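Local coordinates for protein putative hydrolase (Burkholderia cenocepacia, PDB 4X00) that is a putative hydrolase of the alpha/beta hydrolase fold, probably cleaving esters and possibly acting as an aryl esterase, at residues A[14-19]-A[94-99]; A[23-28]-A[66-71]; A[148-153]-A[229-234]; A[174-179]-A[257-262]. All blocks are in the same frame, centred on the assembly; numbering follows the deposited sequence. Where two conformers were deposited one is given.

Four contacts in this chain illustrate how an alpha/beta hydrolase closes its loops. Near the N terminus, strand 12-17 opens contact 1, which closes when 14-19 meets helix 87-100. Within that span, contact 2 pairs 23-28 with 66-71, at the end of strand 63-67. The two touch, and both involve the antiparallel edge of the sheet, contact 1 setting helix 87-100 against its edge strand. Once they have closed, 148-153 opens contact 3 and 174-179 opens contact 4. The second pair crosses, because 229-234 closes contact 3 before 257-262 closes contact 4. These tie the region around helices 151-156 and 162-174 to loops following strands 222-227 and 250-254, where Asp230 of contact 3 hydrogen-bonds His259 of contact 4.

Contact 1. Residues A[14-19]-A[94-99]; sequences YTVTAP and LAAIIE
Val16 and Ala96 form the middle of a small strand-on-helix contact made by apolar packing, with no hydrogen bond across it. The apolar touches come first. Val16 holds CG1 anti to its own nitrogen (chi1 170°), which sets this branch against the helix, 4.0 Å from Ala96 CB. The same CG1 meets a second side chain, lying 4.1 Å from Ile97 CG1. At the far end of 14-19 the proline ring takes over, with Pro19 CD 4.2 Å from Ala96 CB, so the alanine methyl touches both a valine branch and a ring carbon.

Carbon-to-backbone touches complete the fit. Val16 CG1 rests 3.7 Å from Ala96 O, while Ala96 CB lies 4.0 Å from Thr17 O and 4.1 Å from Ala18 CA. With only a methyl group on the helix side, the loop at Ala18 and Pro19 can come close to Ala96. The axes of strand 14-17 and helix 94-99 approach to 8.2 Å, at an angle of 122°.

Strand 12-17 is one of the two edge strands of the sheet and is hydrogen-bonded to strand 23-30, whose Leu24 also touches Ile97. Beyond, helix 87-100 packs through Leu94 and Ile98 on strand 36-40 and on Tyr121 of helix 113-125.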
loop_
_atom_site.group_PDB
_atom_site.type_symbol
_atom_site.label_atom_id
_atom_site.label_comp_id
_atom_site.label_asym_id
_atom_site.label_seq_id
_atom_site.Cartn_x
_atom_site.Cartn_y
_atom_site.Cartn_z
ATOM N N TYR A 14 4.077 6.975 -17.258
ATOM C CA TYR A 14 5.418 7.547 -17.355
ATOM C C TYR A 14 6.312 6.968 -16.275
ATOM O O TYR A 14 5.930 6.033 -15.584
ATOM C CB TYR A 14 5.377 9.079 -17.285
ATOM C CG TYR A 14 4.655 9.638 -16.091
ATOM C CD1 TYR A 14 3.286 9.888 -16.136
ATOM C CD2 TYR A 14 5.341 9.950 -14.932
ATOM C CE1 TYR A 14 2.630 10.411 -15.046
ATOM C CE2 TYR A 14 4.697 10.471 -13.846
ATOM C CZ TYR A 14 3.337 10.703 -13.908
ATOM O OH TYR A 14 2.688 11.220 -12.824
ATOM N N THR A 15 7.522 7.482 -16.138
ATOM C CA THR A 15 8.419 6.918 -15.157
ATOM C C THR A 15 9.005 8.036 -14.304
ATOM O O THR A 15 9.032 9.217 -14.723
ATOM C CB THR A 15 9.546 6.107 -15.812
ATOM O OG1 THR A 15 10.297 6.953 -16.675
ATOM C CG2 THR A 15 8.979 4.959 -16.645
ATOM N N VAL A 16 9.478 7.646 -13.119
ATOM C CA VAL A 16 10.139 8.546 -12.170
ATOM C C VAL A 16 11.396 7.849 -11.648
ATOM O O VAL A 16 11.327 6.702 -11.196
ATOM C CB VAL A 16 9.201 8.907 -10.994
ATOM C CG1 VAL A 16 9.979 9.651 -9.888
ATOM C CG2 VAL A 16 8.029 9.750 -11.483
ATOM N N THR A 17 12.544 8.516 -11.724
ATOM C CA THR A 17 13.757 7.942 -11.159
ATOM C C THR A 17 13.900 8.249 -9.675
ATOM O O THR A 17 13.858 9.404 -9.275
ATOM C CB THR A 17 14.988 8.461 -11.899
ATOM O OG1 THR A 17 14.821 8.217 -13.299
ATOM C CG2 THR A 17 16.253 7.773 -11.401
ATOM N N ALA A 18 14.074 7.220 -8.856
ATOM C CA ALA A 18 14.281 7.402 -7.418
ATOM C C ALA A 18 15.730 7.801 -7.106
ATOM O O ALA A 18 16.613 7.682 -7.959
ATOM C CB ALA A 18 13.906 6.109 -6.674
ATOM N N PRO A 19 16.000 8.259 -5.875
ATOM C CA PRO A 19 17.367 8.763 -5.617
ATOM C C PRO A 19 18.488 7.714 -5.709
ATOM O O PRO A 19 19.651 8.092 -5.886
ATOM C CB PRO A 19 17.269 9.321 -4.194
ATOM C CG PRO A 19 15.813 9.572 -3.976
ATOM C CD PRO A 19 15.058 8.583 -4.787
ATOM N N LEU A 94 8.617 7.060 -2.793
ATOM C CA LEU A 94 7.395 7.830 -2.649
ATOM C C LEU A 94 7.704 9.338 -2.718
ATOM O O LEU A 94 7.011 10.082 -3.428
ATOM C CB LEU A 94 6.703 7.476 -1.346
ATOM C CG LEU A 94 5.459 8.313 -1.049
ATOM C CD1 LEU A 94 4.402 8.195 -2.167
ATOM C CD2 LEU A 94 4.909 7.864 0.283
ATOM N N ALA A 95 8.760 9.787 -2.035
ATOM C CA ALA A 95 9.105 11.202 -2.071
ATOM C C ALA A 95 9.426 11.651 -3.498
ATOM O O ALA A 95 9.088 12.764 -3.898
ATOM C CB ALA A 95 10.278 11.488 -1.149
ATOM N N ALA A 96 10.084 10.781 -4.267
ATOM C CA ALA A 96 10.444 11.128 -5.628
ATOM C C ALA A 96 9.201 11.288 -6.499
ATOM O O ALA A 96 9.136 12.182 -7.348
ATOM C CB ALA A 96 11.377 10.076 -6.209
ATOM N N ILE A 97 8.221 10.412 -6.310
ATOM C CA ILE A 97 6.959 10.566 -7.034
ATOM C C ILE A 97 6.209 11.834 -6.621
ATOM O O ILE A 97 5.731 12.554 -7.488
ATOM C CB ILE A 97 6.133 9.327 -6.849
ATOM C CG1 ILE A 97 6.822 8.253 -7.714
ATOM C CG2 ILE A 97 4.645 9.527 -7.229
ATOM C CD1 ILE A 97 6.388 6.914 -7.472
ATOM N N ILE A 98 6.138 12.139 -5.323
ATOM C CA ILE A 98 5.512 13.391 -4.879
ATOM C C ILE A 98 6.187 14.582 -5.546
ATOM O O ILE A 98 5.525 15.503 -6.028
ATOM C CB ILE A 98 5.570 13.522 -3.344
ATOM C CG1 ILE A 98 4.670 12.441 -2.726
ATOM C CG2 ILE A 98 5.150 14.928 -2.894
ATOM C CD1 ILE A 98 4.800 12.279 -1.228
ATOM N N GLU A 99 7.510 14.552 -5.622
ATOM C CA GLU A 99 8.233 15.672 -6.237
ATOM C C GLU A 99 8.041 15.752 -7.751
ATOM O O GLU A 99 7.769 16.830 -8.301
ATOM C CB GLU A 99 9.722 15.582 -5.909
ATOM C CG GLU A 99 9.998 15.954 -4.471
ATOM C CD GLU A 99 11.473 15.931 -4.105
ATOM O OE1 GLU A 99 12.321 16.347 -4.939
ATOM O OE2 GLU A 99 11.780 15.498 -2.967
#

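Contact 2. Residues A[23-28]-A[66-71]; sequences VLAVQE and TYDLRG
Gln27 and Thr66 meet at about a right angle on one face of the sheet, as a side-chain bond added to a strand pair. The glutamine bends at its second torsion (chi2 70°), turning its amide oxygen toward Thr66 of the neighbouring strand. Thr66 OG1 donates to Gln27 OE1 over 2.7 Å, in the amide carbonyl plane and on a lone pair. Beneath them the backbones form a hydrogen-bonded antiparallel pair: Gln27 N reaches Thr66 O at 2.9 Å, and Thr66 N returns to Gln27 O at 2.9 Å.

On the other face Val26 and Tyr67, a non-hydrogen-bonded pair, slant across each other, Val26 CG2 lying 4.0 Å from Tyr67 CB. The tyrosine ring continues toward Leu94 and Ile97 of helix 87-100. Past the pair, Asp68 N donates to Ala25 O at 3.0 Å, while the Asp68 carboxylate is engaged by Arg47 and Leu74 N. Leu24 reaches the same backbone with CD2, which lies 3.8 Å from Asp68 O.

Strand 23-30, running against strands 12-17 and 63-67 on its two sides, is the antiparallel second strand of the canonical alpha/beta hydrolase sheet.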
loop_
_atom_site.group_PDB
_atom_site.type_symbol
_atom_site.label_atom_id
_atom_site.label_comp_id
_atom_site.label_asym_id
_atom_site.label_seq_id
_atom_site.Cartn_x
_atom_site.Cartn_y
_atom_site.Cartn_z
ATOM N N VAL A 23 14.108 2.991 -11.326
ATOM C CA VAL A 23 13.069 3.656 -12.114
ATOM C C VAL A 23 11.687 3.095 -11.767
ATOM O O VAL A 23 11.476 1.883 -11.819
ATOM C CB VAL A 23 13.345 3.500 -13.639
ATOM C CG1 VAL A 23 12.196 4.063 -14.434
ATOM C CG2 VAL A 23 14.619 4.232 -14.013
ATOM N N LEU A 24 10.786 3.972 -11.370
ATOM C CA LEU A 24 9.437 3.600 -10.969
ATOM C C LEU A 24 8.471 3.826 -12.095
ATOM O O LEU A 24 8.508 4.871 -12.737
ATOM C CB LEU A 24 9.023 4.431 -9.766
ATOM C CG LEU A 24 9.994 4.318 -8.595
ATOM C CD1 LEU A 24 9.764 5.458 -7.601
ATOM C CD2 LEU A 24 9.926 2.929 -7.947
ATOM N N ALA A 25 7.603 2.845 -12.320
ATOM C CA ALA A 25 6.530 2.955 -13.306
ATOM C C ALA A 25 5.338 3.642 -12.649
ATOM O O ALA A 25 4.815 3.140 -11.659
ATOM C CB ALA A 25 6.142 1.577 -13.814
ATOM N N VAL A 26 4.939 4.788 -13.193
ATOM C CA VAL A 26 3.903 5.637 -12.622
ATOM C C VAL A 26 2.748 5.801 -13.608
ATOM O O VAL A 26 2.944 5.830 -14.838
ATOM C CB VAL A 26 4.483 7.016 -12.261
ATOM C CG1 VAL A 26 3.441 7.872 -11.591
ATOM C CG2 VAL A 26 5.713 6.844 -11.365
ATOM N N GLN A 27 1.534 5.869 -13.074
ATOM C CA GLN A 27 0.338 6.090 -13.902
ATOM C C GLN A 27 -0.531 7.197 -13.318
ATOM O O GLN A 27 -0.499 7.440 -12.110
ATOM C CB GLN A 27 -0.502 4.819 -14.027
ATOM C CG GLN A 27 0.261 3.551 -14.353
ATOM C CD GLN A 27 1.123 3.056 -13.210
ATOM O OE1 GLN A 27 0.751 3.117 -12.045
ATOM N NE2 GLN A 27 2.296 2.550 -13.546
ATOM N N GLU A 28 -1.299 7.856 -14.181
ATOM C CA GLU A 28 -2.248 8.852 -13.714
ATOM C C GLU A 28 -3.579 8.728 -14.391
ATOM O O GLU A 28 -3.666 8.386 -15.576
ATOM C CB GLU A 28 -1.749 10.264 -13.968
ATOM C CG GLU A 28 -0.839 10.768 -12.975
ATOM C CD GLU A 28 -0.610 12.245 -13.191
ATOM O OE1 GLU A 28 -1.584 13.039 -13.347
ATOM O OE2 GLU A 28 0.568 12.594 -13.246
ATOM N N THR A 66 -1.010 6.416 -9.394
ATOM C CA THR A 66 -0.602 5.113 -8.904
ATOM C C THR A 66 0.849 4.870 -9.337
ATOM O O THR A 66 1.360 5.555 -10.223
ATOM C CB THR A 66 -1.497 3.977 -9.452
ATOM O OG1 THR A 66 -1.539 4.037 -10.885
ATOM C CG2 THR A 66 -2.920 4.054 -8.926
ATOM N N TYR A 67 1.502 3.887 -8.731
ATOM C CA TYR A 67 2.812 3.465 -9.202
ATOM C C TYR A 67 3.084 2.058 -8.728
ATOM O O TYR A 67 2.416 1.537 -7.820
ATOM C CB TYR A 67 3.924 4.409 -8.719
ATOM C CG TYR A 67 4.227 4.434 -7.243
ATOM C CD1 TYR A 67 3.408 5.139 -6.364
ATOM C CD2 TYR A 67 5.355 3.799 -6.729
ATOM C CE1 TYR A 67 3.708 5.222 -5.012
ATOM C CE2 TYR A 67 5.681 3.868 -5.390
ATOM C CZ TYR A 67 4.855 4.614 -4.524
ATOM O OH TYR A 67 5.165 4.697 -3.190
ATOM N N ASP A 68 4.074 1.411 -9.348
ATOM C CA ASP A 68 4.516 0.100 -8.901
ATOM C C ASP A 68 5.665 0.288 -7.911
ATOM O O ASP A 68 6.639 1.018 -8.177
ATOM C CB ASP A 68 4.992 -0.768 -10.071
ATOM C CG ASP A 68 3.893 -1.083 -11.070
ATOM O OD1 ASP A 68 2.689 -0.961 -10.740
ATOM O OD2 ASP A 68 4.237 -1.433 -12.216
ATOM N N LEU A 69 5.557 -0.339 -6.747
ATOM C CA LEU A 69 6.675 -0.354 -5.779
ATOM C C LEU A 69 7.938 -0.948 -6.389
ATOM O O LEU A 69 7.875 -1.792 -7.307
ATOM C CB LEU A 69 6.317 -1.190 -4.543
ATOM C CG LEU A 69 5.168 -0.677 -3.663
ATOM C CD1 LEU A 69 4.897 -1.728 -2.579
ATOM C CD2 LEU A 69 5.534 0.678 -3.073
ATOM N N ARG A 70 9.089 -0.527 -5.875
ATOM C CA ARG A 70 10.317 -1.216 -6.252
ATOM C C ARG A 70 10.129 -2.721 -6.055
ATOM O O ARG A 70 9.469 -3.191 -5.112
ATOM C CB ARG A 70 11.523 -0.709 -5.443
ATOM C CG ARG A 70 11.472 -0.955 -3.931
ATOM C CD ARG A 70 12.819 -0.538 -3.255
ATOM N NE ARG A 70 13.163 0.813 -3.705
ATOM C CZ ARG A 70 14.374 1.198 -4.086
ATOM N NH1 ARG A 70 14.535 2.398 -4.592
ATOM N NH2 ARG A 70 15.430 0.379 -3.943
ATOM N N GLY A 71 10.707 -3.495 -6.972
ATOM C CA GLY A 71 10.573 -4.947 -6.899
ATOM C C GLY A 71 9.277 -5.518 -7.425
ATOM O O GLY A 71 9.121 -6.737 -7.405
#

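Contact 3. Residues A[148-153]-A[229-234]; sequences VAHPEV and QDALVK. With EDO (1,2-ethanediol), chain G.
The imidazole of His150 meets the carbonyl of Ala231 at its edge, only 4° out of the ring plane. His150 NE2 donates to Ala231 O over 2.7 Å, and the carbonyl points almost straight at the donor. Obliquely placed is a methyl of Leu232, whose CD2 lies 4.0 Å from His150 CD2, the two side chains crossing nearly at right angles. Tyr154, with its ring plane at about 85° to that of the histidine, and Leu175 also pack against His150.

The second flat group, the Asp230 carboxylate, is gripped by its own loop in an Asx turn. Leu232 N meets Asp230 OD1 nearly along the C-O axis at 2.8 Å, whereas Val233 N, 2.9 Å from Asp230 OD1, approaches from 60° out of the carboxylate plane. Asp230 OD2 is left to bond with His259, consistent with a Ser112-His259-Asp230 triad.

Val148 adds a backbone bond, its N lying 2.9 Å from Leu232 O. Its side chain packs over the same loop, CB standing 3.3 Å from Ala231 O and CG2 3.8 Å from Lys234 CG. The extended lysine sends NZ on to Pro144 O. A 1,2-ethanediol, probably from the crystallisation liquor, donates to Asp230 O.

Two successive peptide groups thus link the segments: each accepts at its oxygen from 148-150 and donates at its nitrogen to Asp230 OD1. Such chaining would probably polarise both N-H groups and helps to hold the carboxylate in a fixed orientation.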
loop_
_atom_site.group_PDB
_atom_site.type_symbol
_atom_site.label_atom_id
_atom_site.label_comp_id
_atom_site.label_asym_id
_atom_site.label_seq_id
_atom_site.Cartn_x
_atom_site.Cartn_y
_atom_site.Cartn_z
ATOM N N VAL A 148 -0.863 -11.995 11.166
ATOM C CA VAL A 148 -1.437 -13.340 11.306
ATOM C C VAL A 148 -0.391 -14.394 10.988
ATOM O O VAL A 148 0.348 -14.269 10.010
ATOM C CB VAL A 148 -2.667 -13.520 10.388
ATOM C CG1 VAL A 148 -3.267 -14.922 10.543
ATOM C CG2 VAL A 148 -3.737 -12.424 10.696
ATOM N N ALA A 149 -0.348 -15.451 11.790
ATOM C CA ALA A 149 0.609 -16.526 11.549
ATOM C C ALA A 149 0.218 -17.376 10.340
ATOM O O ALA A 149 -0.916 -17.879 10.269
ATOM C CB ALA A 149 0.711 -17.409 12.778
ATOM N N HIS A 150 1.153 -17.546 9.399
ATOM C CA HIS A 150 0.975 -18.459 8.286
ATOM C C HIS A 150 2.326 -19.044 7.948
ATOM O O HIS A 150 2.913 -18.718 6.918
ATOM C CB HIS A 150 0.418 -17.757 7.047
ATOM C CG HIS A 150 -0.997 -17.300 7.210
ATOM N ND1 HIS A 150 -2.060 -18.177 7.296
ATOM C CD2 HIS A 150 -1.526 -16.058 7.305
ATOM C CE1 HIS A 150 -3.184 -17.488 7.441
ATOM N NE2 HIS A 150 -2.888 -16.203 7.423
ATOM N N PRO A 151 2.845 -19.909 8.819
ATOM C CA PRO A 151 4.257 -20.293 8.624
ATOM C C PRO A 151 4.514 -21.014 7.310
ATOM O O PRO A 151 5.538 -20.741 6.683
ATOM C CB PRO A 151 4.556 -21.193 9.821
ATOM C CG PRO A 151 3.198 -21.556 10.404
ATOM C CD PRO A 151 2.287 -20.395 10.090
ATOM N N GLU A 152 3.596 -21.869 6.860
ATOM C CA GLU A 152 3.777 -22.635 5.619
ATOM C C GLU A 152 3.806 -21.697 4.414
ATOM O O GLU A 152 4.668 -21.790 3.545
ATOM C CB GLU A 152 2.647 -23.671 5.457
ATOM C CG GLU A 152 2.494 -24.665 6.625
ATOM C CD GLU A 152 1.410 -24.263 7.635
ATOM O OE1 GLU A 152 1.235 -23.058 7.902
ATOM O OE2 GLU A 152 0.752 -25.152 8.222
ATOM N N VAL A 153 2.841 -20.778 4.351
ATOM C CA VAL A 153 2.717 -19.899 3.192
ATOM C C VAL A 153 3.884 -18.914 3.143
ATOM O O VAL A 153 4.472 -18.673 2.071
ATOM C CB VAL A 153 1.370 -19.116 3.218
ATOM C CG1 VAL A 153 1.347 -18.043 2.137
ATOM C CG2 VAL A 153 0.204 -20.099 3.044
ATOM N N GLN A 229 -11.974 -9.180 8.864
ATOM C CA GLN A 229 -11.560 -10.572 8.695
ATOM C C GLN A 229 -10.232 -10.689 7.945
ATOM O O GLN A 229 -9.913 -11.735 7.386
ATOM C CB GLN A 229 -12.679 -11.358 8.004
ATOM C CG GLN A 229 -13.990 -11.235 8.798
ATOM C CD GLN A 229 -15.064 -12.128 8.252
ATOM O OE1 GLN A 229 -14.871 -13.348 8.126
ATOM N NE2 GLN A 229 -16.215 -11.550 7.939
ATOM N N ASP A 230 -9.430 -9.629 7.984
ATOM C CA ASP A 230 -8.110 -9.644 7.358
ATOM C C ASP A 230 -7.302 -10.851 7.865
ATOM O O ASP A 230 -7.079 -11.026 9.051
ATOM C CB ASP A 230 -7.432 -8.304 7.679
ATOM C CG ASP A 230 -6.104 -8.097 6.957
ATOM O OD1 ASP A 230 -5.438 -9.099 6.614
ATOM O OD2 ASP A 230 -5.710 -6.926 6.729
ATOM N N ALA A 231 -6.904 -11.704 6.932
ATOM C CA ALA A 231 -6.192 -12.951 7.233
ATOM C C ALA A 231 -4.681 -12.788 7.213
ATOM O O ALA A 231 -3.973 -13.770 7.409
ATOM C CB ALA A 231 -6.623 -14.049 6.258
ATOM N N LEU A 232 -4.198 -11.558 7.009
ATOM C CA LEU A 232 -2.759 -11.339 6.916
ATOM C C LEU A 232 -2.288 -10.361 7.963
ATOM O O LEU A 232 -1.281 -10.612 8.632
ATOM C CB LEU A 232 -2.366 -10.862 5.517
ATOM C CG LEU A 232 -2.465 -11.961 4.458
ATOM C CD1 LEU A 232 -2.384 -11.361 3.074
ATOM C CD2 LEU A 232 -1.362 -13.038 4.628
ATOM N N VAL A 233 -3.001 -9.250 8.112
ATOM C CA VAL A 233 -2.672 -8.273 9.147
ATOM C C VAL A 233 -3.762 -8.362 10.206
ATOM O O VAL A 233 -4.942 -8.372 9.848
ATOM C CB VAL A 233 -2.574 -6.839 8.563
ATOM C CG1 VAL A 233 -2.420 -5.808 9.685
ATOM C CG2 VAL A 233 -1.387 -6.735 7.577
ATOM N N LYS A 234 -3.382 -8.469 11.483
ATOM C CA LYS A 234 -4.366 -8.513 12.571
ATOM C C LYS A 234 -4.975 -7.114 12.736
ATOM O O LYS A 234 -4.303 -6.182 13.178
ATOM C CB LYS A 234 -3.742 -8.981 13.899
ATOM C CG LYS A 234 -3.215 -10.430 13.881
ATOM C CD LYS A 234 -2.490 -10.746 15.172
ATOM C CE LYS A 234 -2.074 -12.203 15.227
ATOM N NZ LYS A 234 -1.272 -12.442 16.449
HETATM C C1 EDO G . -7.625 -10.907 12.853
HETATM O O1 EDO G . -7.011 -10.078 13.836
HETATM C C2 EDO G . -8.512 -10.090 11.925
HETATM O O2 EDO G . -7.746 -9.190 11.140
#

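Contact 4. Residues A[174-179]-A[257-262]; sequences RLCFHR and SGHAPF. With EDO (1,2-ethanediol), chain K.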
loop_
_atom_site.group_PDB
_atom_site.type_symbol
_atom_site.label_atom_id
_atom_site.label_comp_id
_atom_site.label_asym_id
_atom_site.label_seq_id
_atom_site.Cartn_x
_atom_site.Cartn_y
_atom_site.Cartn_z
ATOM N N ARG A 174 -4.681 -15.645 -2.149
ATOM C CA ARG A 174 -5.989 -16.053 -1.624
ATOM C C ARG A 174 -6.226 -15.468 -0.239
ATOM O O ARG A 174 -7.361 -15.108 0.095
ATOM C CB ARG A 174 -6.092 -17.575 -1.573
ATOM C CG ARG A 174 -6.231 -18.226 -2.931
ATOM C CD ARG A 174 -7.582 -17.898 -3.551
ATOM N NE ARG A 174 -7.756 -18.530 -4.860
ATOM C CZ ARG A 174 -8.710 -18.203 -5.728
ATOM N NH1 ARG A 174 -9.586 -17.240 -5.433
ATOM N NH2 ARG A 174 -8.787 -18.847 -6.889
ATOM N N LEU A 175 -5.165 -15.356 0.561
ATOM C CA LEU A 175 -5.274 -14.785 1.903
ATOM C C LEU A 175 -5.528 -13.281 1.863
ATOM O O LEU A 175 -5.815 -12.686 2.899
ATOM C CB LEU A 175 -4.001 -15.077 2.703
ATOM C CG LEU A 175 -3.921 -16.554 3.124
ATOM C CD1 LEU A 175 -2.490 -16.814 3.636
ATOM C CD2 LEU A 175 -4.963 -16.926 4.185
ATOM N N CYS A 176 -5.416 -12.651 0.698
ATOM C CA CYS A 176 -5.634 -11.213 0.621
ATOM C C CYS A 176 -7.128 -10.855 0.632
ATOM O O CYS A 176 -7.460 -9.669 0.659
ATOM C CB CYS A 176 -4.975 -10.639 -0.640
ATOM S SG CYS A 176 -3.168 -10.494 -0.543
ATOM N N PHE A 177 -8.014 -11.858 0.583
ATOM C CA PHE A 177 -9.447 -11.583 0.449
ATOM C C PHE A 177 -10.261 -12.392 1.419
ATOM O O PHE A 177 -9.926 -13.556 1.692
ATOM C CB PHE A 177 -9.955 -11.923 -0.953
ATOM C CG PHE A 177 -9.210 -11.209 -2.045
ATOM C CD1 PHE A 177 -9.578 -9.929 -2.430
ATOM C CD2 PHE A 177 -8.116 -11.805 -2.686
ATOM C CE1 PHE A 177 -8.882 -9.260 -3.410
ATOM C CE2 PHE A 177 -7.439 -11.138 -3.670
ATOM C CZ PHE A 177 -7.804 -9.876 -4.040
ATOM N N HIS A 178 -11.347 -11.803 1.919
ATOM C CA HIS A 178 -12.440 -12.608 2.478
ATOM C C HIS A 178 -13.464 -12.881 1.386
ATOM O O HIS A 178 -13.815 -14.037 1.154
ATOM C CB HIS A 178 -13.094 -11.902 3.666
ATOM C CG HIS A 178 -14.202 -12.690 4.277
ATOM N ND1 HIS A 178 -13.998 -13.907 4.886
ATOM C CD2 HIS A 178 -15.525 -12.430 4.377
ATOM C CE1 HIS A 178 -15.152 -14.366 5.340
ATOM N NE2 HIS A 178 -16.094 -13.489 5.044
ATOM N N ARG A 179 -13.956 -11.814 0.744
ATOM C CA ARG A 179 -14.832 -11.910 -0.432
ATOM C C ARG A 179 -13.905 -12.179 -1.630
ATOM O O ARG A 179 -13.254 -11.262 -2.105
ATOM C CB ARG A 179 -15.645 -10.608 -0.646
ATOM C CG ARG A 179 -16.587 -10.136 0.482
ATOM C CD ARG A 179 -17.395 -8.906 0.004
ATOM N NE ARG A 179 -18.432 -8.476 0.934
ATOM C CZ ARG A 179 -19.297 -7.487 0.684
ATOM N NH1 ARG A 179 -19.242 -6.808 -0.463
ATOM N NH2 ARG A 179 -20.210 -7.178 1.581
ATOM N N SER A 257 -15.223 -7.702 5.157
ATOM C CA SER A 257 -14.058 -7.694 4.261
ATOM C C SER A 257 -12.863 -8.300 4.933
ATOM O O SER A 257 -12.729 -8.304 6.173
ATOM C CB SER A 257 -13.665 -6.285 3.823
ATOM O OG SER A 257 -14.568 -5.748 2.881
ATOM N N GLY A 258 -11.965 -8.804 4.097
ATOM C CA GLY A 258 -10.633 -9.208 4.529
ATOM C C GLY A 258 -9.601 -8.137 4.220
ATOM O O GLY A 258 -9.860 -6.941 4.418
ATOM N N HIS A 259 -8.424 -8.573 3.764
ATOM C CA HIS A 259 -7.258 -7.719 3.646
ATOM C C HIS A 259 -7.348 -6.658 2.541
ATOM O O HIS A 259 -6.559 -5.722 2.533
ATOM C CB HIS A 259 -6.068 -8.661 3.408
ATOM C CG HIS A 259 -4.713 -8.016 3.379
ATOM N ND1 HIS A 259 -4.176 -7.337 4.461
ATOM C CD2 HIS A 259 -3.741 -8.051 2.428
ATOM C CE1 HIS A 259 -2.949 -6.940 4.151
ATOM N NE2 HIS A 259 -2.665 -7.364 2.928
ATOM N N ALA A 260 -8.308 -6.785 1.620
ATOM C CA ALA A 260 -8.383 -5.906 0.465
ATOM C C ALA A 260 -9.779 -5.254 0.305
ATOM O O ALA A 260 -10.454 -5.436 -0.707
ATOM C CB ALA A 260 -8.016 -6.683 -0.806
ATOM N N PRO A 261 -10.200 -4.428 1.282
ATOM C CA PRO A 261 -11.546 -3.834 1.235
ATOM C C PRO A 261 -11.786 -2.930 0.024
ATOM O O PRO A 261 -12.943 -2.736 -0.345
ATOM C CB PRO A 261 -11.628 -3.028 2.556
ATOM C CG PRO A 261 -10.205 -2.804 2.964
ATOM C CD PRO A 261 -9.485 -4.074 2.512
ATOM N N PHE A 262 -10.746 -2.332 -0.542
ATOM C CA PHE A 262 -10.893 -1.478 -1.722
ATOM C C PHE A 262 -11.344 -2.296 -2.947
ATOM O O PHE A 262 -11.914 -1.726 -3.900
ATOM C CB PHE A 262 -9.573 -0.741 -2.020
ATOM C CG PHE A 262 -8.393 -1.681 -2.147
ATOM C CD1 PHE A 262 -7.693 -2.115 -1.018
ATOM C CD2 PHE A 262 -8.051 -2.185 -3.408
ATOM C CE1 PHE A 262 -6.637 -3.022 -1.144
ATOM C CE2 PHE A 262 -7.012 -3.094 -3.544
ATOM C CZ PHE A 262 -6.305 -3.516 -2.404
HETATM C C1 EDO K . -12.957 -7.937 -5.657
HETATM O O1 EDO K . -12.349 -8.206 -6.902
HETATM C C2 EDO K . -12.754 -8.963 -4.554
HETATM O O2 EDO K . -14.021 -9.290 -3.975
HETATM O O HOH W 1 -7.933 -11.432 4.152
#
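Leu175 reaches His259 through a water, which donates to Leu175 O at 2.8 Å and accepts from His259 N at 2.9 Å. Leu175 and Cys176 occupy the middle of a type I beta turn from Arg174 to Phe177, and the turn presents Cys176 to the histidine. Its SG lies at the imidazole edge, 3.9 Å from His259 CD2 and 76° off the ring normal, a sulfur-aromatic contact. Cys176 O presses on the other end of that side chain, 3.2 Å from His259 CB. With CG anti to the backbone nitrogen (chi1 -175°), the ring of His259 turns its CD2 edge to the cysteine and keeps ND1 on the side away from it. This is the histidine of the probable catalytic triad of the alpha/beta hydrolase fold, whose nucleophile elbow it touches. Phe177 follows, its CE1 3.8 Å from Ala260 CB in an oblique approach. His178 lays its CB 3.3 Å from Gly258 N, a close passage where the glycine brings no side chain of its own. Glu264 clasps both segments, accepting from the backbone nitrogens of His178, Arg179, Gly258 and Ala260. At Arg179 the carbonyl oxygen accepts from O2 of a 1,2-ethanediol, whose C2 also lies beside the Phe177 ring.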